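MFP2b (Ascaris suum, PDB 2BJR) probably promotes the polymerization of major sperm protein that drives the amoeboid crawling of nematode sperm, and binds a zinc ion. Local coordinates at residues E194-T206 with M241-A253. Sequence-based numbering, arbitrary orientation.
Sequences EWADFRCGDPWPT and MGRIWNDGGKIAA
The indole of Trp204 lies flat against Asn246 near the turn of the 241-253 hairpin, where the loop after strand 194-199 docks on the hairpin edge through a single beta bridge, Pro203 with Lys250. The ring and amide planes are 5° apart, stacked: Asn246 CB sits over the six-membered ring of Trp204, 3.7 Å from its centroid in a CH-pi contact, while ND2 reaches toward CG. With Trp204 CG trans to its own backbone N (chi1 -166°), the ring extends across strand 241-247, bringing CH2 to Ile244 CD1 at 3.8 Å; Pro205 CD covers its opposite face.

Ile251 points into the loop. Its CD1 meets Phe198 CB at 3.8 Å and also touches Pro205 CD and the carbonyl of Pro203, whereas CG1 packs against Trp204 CE3. Three backbone bonds hold the loop against strand 250-253 and the turn before it: Ile251 N donates to Asp202 O (2.8 Å, 171°), Gly201 N to a lone pair of Ile251 O, and Trp204 N to Gly249 O (2.9 Å) in the type I' turn 247-250. The type II turn 199-202 is itself braced by Asp202, whose OD2 accepts from Arg199 N above the carboxylate plane while OD1 forms a salt bridge with Arg199 NH2, also bridged to Asp22.

Farther along, Met241, a selenomethionine, sets SE obliquely beside Trp195 CH2 at 3.7 Å. Strand 268-274 pairs with both 194-199 and 229-235, and 229-235 with 238-247, joining both segments in one curled antiparallel sheet; Tyr229 of strand 229-235 meets Trp204 edge-to-face.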
# COMPACT_ATOMS: atom_id res chain seq x y z
N GLU A 194 -8.25 2.07 0.66
CA GLU A 194 -7.82 0.95 1.48
C GLU A 194 -7.24 -0.14 0.57
O GLU A 194 -7.94 -0.70 -0.27
CB GLU A 194 -9.01 0.42 2.28
CG GLU A 194 -8.65 -0.72 3.22
CD GLU A 194 -8.01 -0.26 4.51
OE1 GLU A 194 -7.88 0.96 4.73
OE2 GLU A 194 -7.69 -1.14 5.33
N TRP A 195 -5.94 -0.42 0.72
CA TRP A 195 -5.25 -1.45 -0.07
C TRP A 195 -4.73 -2.56 0.82
O TRP A 195 -4.03 -2.29 1.78
CB TRP A 195 -4.06 -0.79 -0.79
CG TRP A 195 -4.44 0.20 -1.88
CD1 TRP A 195 -4.51 1.56 -1.79
CD2 TRP A 195 -4.73 -0.12 -3.22
NE1 TRP A 195 -4.80 2.10 -3.01
CE2 TRP A 195 -4.97 1.08 -3.90
CE3 TRP A 195 -4.83 -1.33 -3.92
CZ2 TRP A 195 -5.28 1.12 -5.25
CZ3 TRP A 195 -5.16 -1.28 -5.22
CH2 TRP A 195 -5.37 -0.06 -5.89
N ALA A 196 -5.05 -3.82 0.52
CA ALA A 196 -4.68 -4.90 1.38
C ALA A 196 -3.57 -5.71 0.69
O ALA A 196 -3.60 -5.97 -0.50
CB ALA A 196 -5.89 -5.79 1.67
N ASP A 197 -2.60 -6.17 1.47
CA ASP A 197 -1.49 -7.01 0.95
C ASP A 197 -1.84 -8.48 0.95
O ASP A 197 -2.28 -9.02 1.98
CB ASP A 197 -0.26 -6.80 1.83
CG ASP A 197 0.30 -5.38 1.71
OD1 ASP A 197 0.89 -5.11 0.65
OD2 ASP A 197 0.13 -4.49 2.58
N PHE A 198 -1.61 -9.10 -0.20
CA PHE A 198 -1.75 -10.51 -0.44
C PHE A 198 -0.75 -10.98 -1.45
O PHE A 198 -0.23 -10.20 -2.24
CB PHE A 198 -3.12 -10.81 -1.00
CG PHE A 198 -4.22 -10.70 -0.02
CD1 PHE A 198 -4.97 -9.54 0.09
CD2 PHE A 198 -4.56 -11.80 0.78
CE1 PHE A 198 -6.04 -9.45 1.03
CE2 PHE A 198 -5.64 -11.71 1.71
CZ PHE A 198 -6.36 -10.53 1.82
N ARG A 199 -0.49 -12.28 -1.48
CA ARG A 199 0.30 -12.87 -2.55
C ARG A 199 -0.62 -13.62 -3.47
O ARG A 199 -1.55 -14.25 -3.02
CB ARG A 199 1.35 -13.82 -2.01
CG ARG A 199 2.39 -13.23 -1.04
CD ARG A 199 3.37 -14.30 -0.46
NE ARG A 199 2.62 -15.27 0.32
CZ ARG A 199 2.30 -15.13 1.59
NH1 ARG A 199 2.74 -14.10 2.30
NH2 ARG A 199 1.55 -16.06 2.18
N CYS A 200 -0.31 -13.63 -4.76
CA CYS A 200 -1.04 -14.45 -5.69
C CYS A 200 -0.89 -15.88 -5.26
O CYS A 200 0.18 -16.28 -4.75
CB CYS A 200 -0.50 -14.34 -7.09
SG CYS A 200 -0.92 -12.73 -7.69
N GLY A 201 -2.00 -16.60 -5.37
CA GLY A 201 -2.12 -17.96 -4.87
C GLY A 201 -2.51 -18.12 -3.41
O GLY A 201 -2.77 -19.25 -3.00
N ASP A 202 -2.52 -17.04 -2.63
CA ASP A 202 -3.10 -17.05 -1.29
C ASP A 202 -4.60 -17.32 -1.47
O ASP A 202 -5.16 -17.08 -2.55
CB ASP A 202 -3.03 -15.68 -0.62
CG ASP A 202 -1.68 -15.35 0.04
OD1 ASP A 202 -0.80 -16.26 0.17
OD2 ASP A 202 -1.48 -14.16 0.53
N PRO A 203 -5.27 -17.76 -0.40
CA PRO A 203 -6.73 -17.89 -0.42
C PRO A 203 -7.40 -16.55 -0.66
O PRO A 203 -6.86 -15.52 -0.23
CB PRO A 203 -7.06 -18.41 0.99
CG PRO A 203 -5.82 -19.10 1.45
CD PRO A 203 -4.70 -18.21 0.89
N TRP A 204 -8.57 -16.57 -1.31
CA TRP A 204 -9.35 -15.36 -1.60
C TRP A 204 -9.58 -14.58 -0.29
O TRP A 204 -9.76 -15.21 0.75
CB TRP A 204 -10.69 -15.75 -2.24
CG TRP A 204 -11.38 -14.61 -2.86
CD1 TRP A 204 -12.50 -13.98 -2.42
CD2 TRP A 204 -10.97 -13.93 -4.04
NE1 TRP A 204 -12.82 -12.94 -3.25
CE2 TRP A 204 -11.90 -12.89 -4.27
CE3 TRP A 204 -9.93 -14.09 -4.94
CZ2 TRP A 204 -11.81 -12.04 -5.34
CZ3 TRP A 204 -9.83 -13.25 -5.99
CH2 TRP A 204 -10.78 -12.24 -6.21
N PRO A 205 -9.52 -13.25 -0.33
CA PRO A 205 -9.67 -12.42 0.88
C PRO A 205 -10.98 -12.63 1.65
O PRO A 205 -12.06 -12.75 1.07
CB PRO A 205 -9.66 -11.00 0.33
CG PRO A 205 -8.95 -11.06 -0.90
CD PRO A 205 -9.30 -12.42 -1.53
N THR A 206 -10.85 -12.65 2.97
CA THR A 206 -11.98 -12.72 3.93
C THR A 206 -12.08 -11.45 4.79
O THR A 206 -13.07 -11.23 5.47
CB THR A 206 -11.77 -13.94 4.87
OG1 THR A 206 -10.54 -13.80 5.59
CG2 THR A 206 -11.55 -15.22 4.09
N MSE A 241 -1.88 -1.16 -12.49
CA MSE A 241 -3.19 -1.67 -12.13
C MSE A 241 -3.55 -2.82 -13.06
O MSE A 241 -3.20 -2.88 -14.21
CB MSE A 241 -4.29 -0.61 -12.20
CG MSE A 241 -4.12 0.53 -11.31
SE MSE A 241 -4.39 0.14 -9.45
CE MSE A 241 -4.10 1.94 -8.89
N GLY A 242 -4.20 -3.80 -12.49
CA GLY A 242 -4.62 -4.91 -13.26
C GLY A 242 -5.76 -5.61 -12.58
O GLY A 242 -6.50 -5.02 -11.80
N ARG A 243 -5.93 -6.89 -12.92
CA ARG A 243 -7.10 -7.64 -12.49
C ARG A 243 -6.77 -8.89 -11.71
O ARG A 243 -5.80 -9.58 -12.03
CB ARG A 243 -7.93 -7.98 -13.72
CG ARG A 243 -7.40 -8.99 -14.70
CD ARG A 243 -8.29 -9.17 -15.92
NE ARG A 243 -7.71 -10.07 -16.92
CZ ARG A 243 -6.81 -9.69 -17.83
NH1 ARG A 243 -6.40 -8.43 -17.88
NH2 ARG A 243 -6.32 -10.55 -18.70
N ILE A 244 -7.57 -9.18 -10.68
CA ILE A 244 -7.60 -10.49 -10.05
C ILE A 244 -8.95 -11.18 -10.19
O ILE A 244 -9.96 -10.53 -10.45
CB ILE A 244 -7.20 -10.46 -8.59
CG1 ILE A 244 -8.13 -9.55 -7.80
CG2 ILE A 244 -5.74 -10.03 -8.46
CD1 ILE A 244 -8.02 -9.69 -6.28
N TRP A 245 -8.93 -12.51 -10.08
CA TRP A 245 -10.17 -13.29 -10.02
C TRP A 245 -9.91 -14.48 -9.13
O TRP A 245 -8.75 -14.84 -8.85
CB TRP A 245 -10.60 -13.75 -11.40
CG TRP A 245 -9.62 -14.62 -12.11
CD1 TRP A 245 -9.68 -15.99 -12.23
CD2 TRP A 245 -8.44 -14.22 -12.82
NE1 TRP A 245 -8.61 -16.45 -12.96
CE2 TRP A 245 -7.84 -15.39 -13.35
CE3 TRP A 245 -7.82 -12.98 -13.07
CZ2 TRP A 245 -6.64 -15.36 -14.09
CZ3 TRP A 245 -6.64 -12.96 -13.80
CH2 TRP A 245 -6.07 -14.15 -14.33
N ASN A 246 -11.01 -15.09 -8.68
CA ASN A 246 -10.97 -16.18 -7.74
C ASN A 246 -10.88 -17.47 -8.57
O ASN A 246 -11.80 -17.83 -9.27
CB ASN A 246 -12.18 -16.11 -6.85
CG ASN A 246 -12.20 -17.21 -5.77
OD1 ASN A 246 -11.36 -18.10 -5.77
ND2 ASN A 246 -13.13 -17.11 -4.85
N ASP A 247 -9.72 -18.10 -8.50
CA ASP A 247 -9.44 -19.34 -9.23
C ASP A 247 -9.38 -20.49 -8.22
O ASP A 247 -8.36 -20.77 -7.56
CB ASP A 247 -8.16 -19.19 -10.04
CG ASP A 247 -7.78 -20.46 -10.79
OD1 ASP A 247 -8.63 -21.35 -11.02
OD2 ASP A 247 -6.62 -20.62 -11.20
N GLY A 248 -10.50 -21.18 -8.09
CA GLY A 248 -10.58 -22.31 -7.20
C GLY A 248 -10.31 -22.02 -5.73
O GLY A 248 -9.71 -22.82 -5.06
N GLY A 249 -10.73 -20.84 -5.27
CA GLY A 249 -10.53 -20.37 -3.91
C GLY A 249 -9.24 -19.57 -3.69
O GLY A 249 -9.02 -19.09 -2.58
N LYS A 250 -8.43 -19.43 -4.74
CA LYS A 250 -7.10 -18.82 -4.68
C LYS A 250 -7.08 -17.53 -5.52
O LYS A 250 -7.74 -17.42 -6.56
CB LYS A 250 -6.05 -19.79 -5.22
CG LYS A 250 -5.86 -21.05 -4.30
CD LYS A 250 -4.75 -21.94 -4.85
CE LYS A 250 -4.62 -23.33 -4.13
NZ LYS A 250 -3.32 -24.00 -4.51
N ILE A 251 -6.31 -16.56 -5.09
CA ILE A 251 -6.11 -15.33 -5.88
C ILE A 251 -5.29 -15.62 -7.15
O ILE A 251 -4.18 -16.14 -7.11
CB ILE A 251 -5.41 -14.27 -5.01
CG1 ILE A 251 -6.27 -13.94 -3.80
CG2 ILE A 251 -5.11 -12.96 -5.86
CD1 ILE A 251 -5.51 -13.22 -2.71
N ALA A 252 -5.86 -15.28 -8.30
CA ALA A 252 -5.17 -15.30 -9.56
C ALA A 252 -5.19 -13.88 -10.12
O ALA A 252 -6.13 -13.15 -9.86
CB ALA A 252 -5.85 -16.24 -10.51
N ALA A 253 -4.16 -13.53 -10.89
CA ALA A 253 -3.99 -12.16 -11.37
C ALA A 253 -3.46 -12.11 -12.79
O ALA A 253 -2.78 -13.05 -13.28
CB ALA A 253 -3.06 -11.38 -10.42
O HOH W 1 -1.12 -21.42 -4.39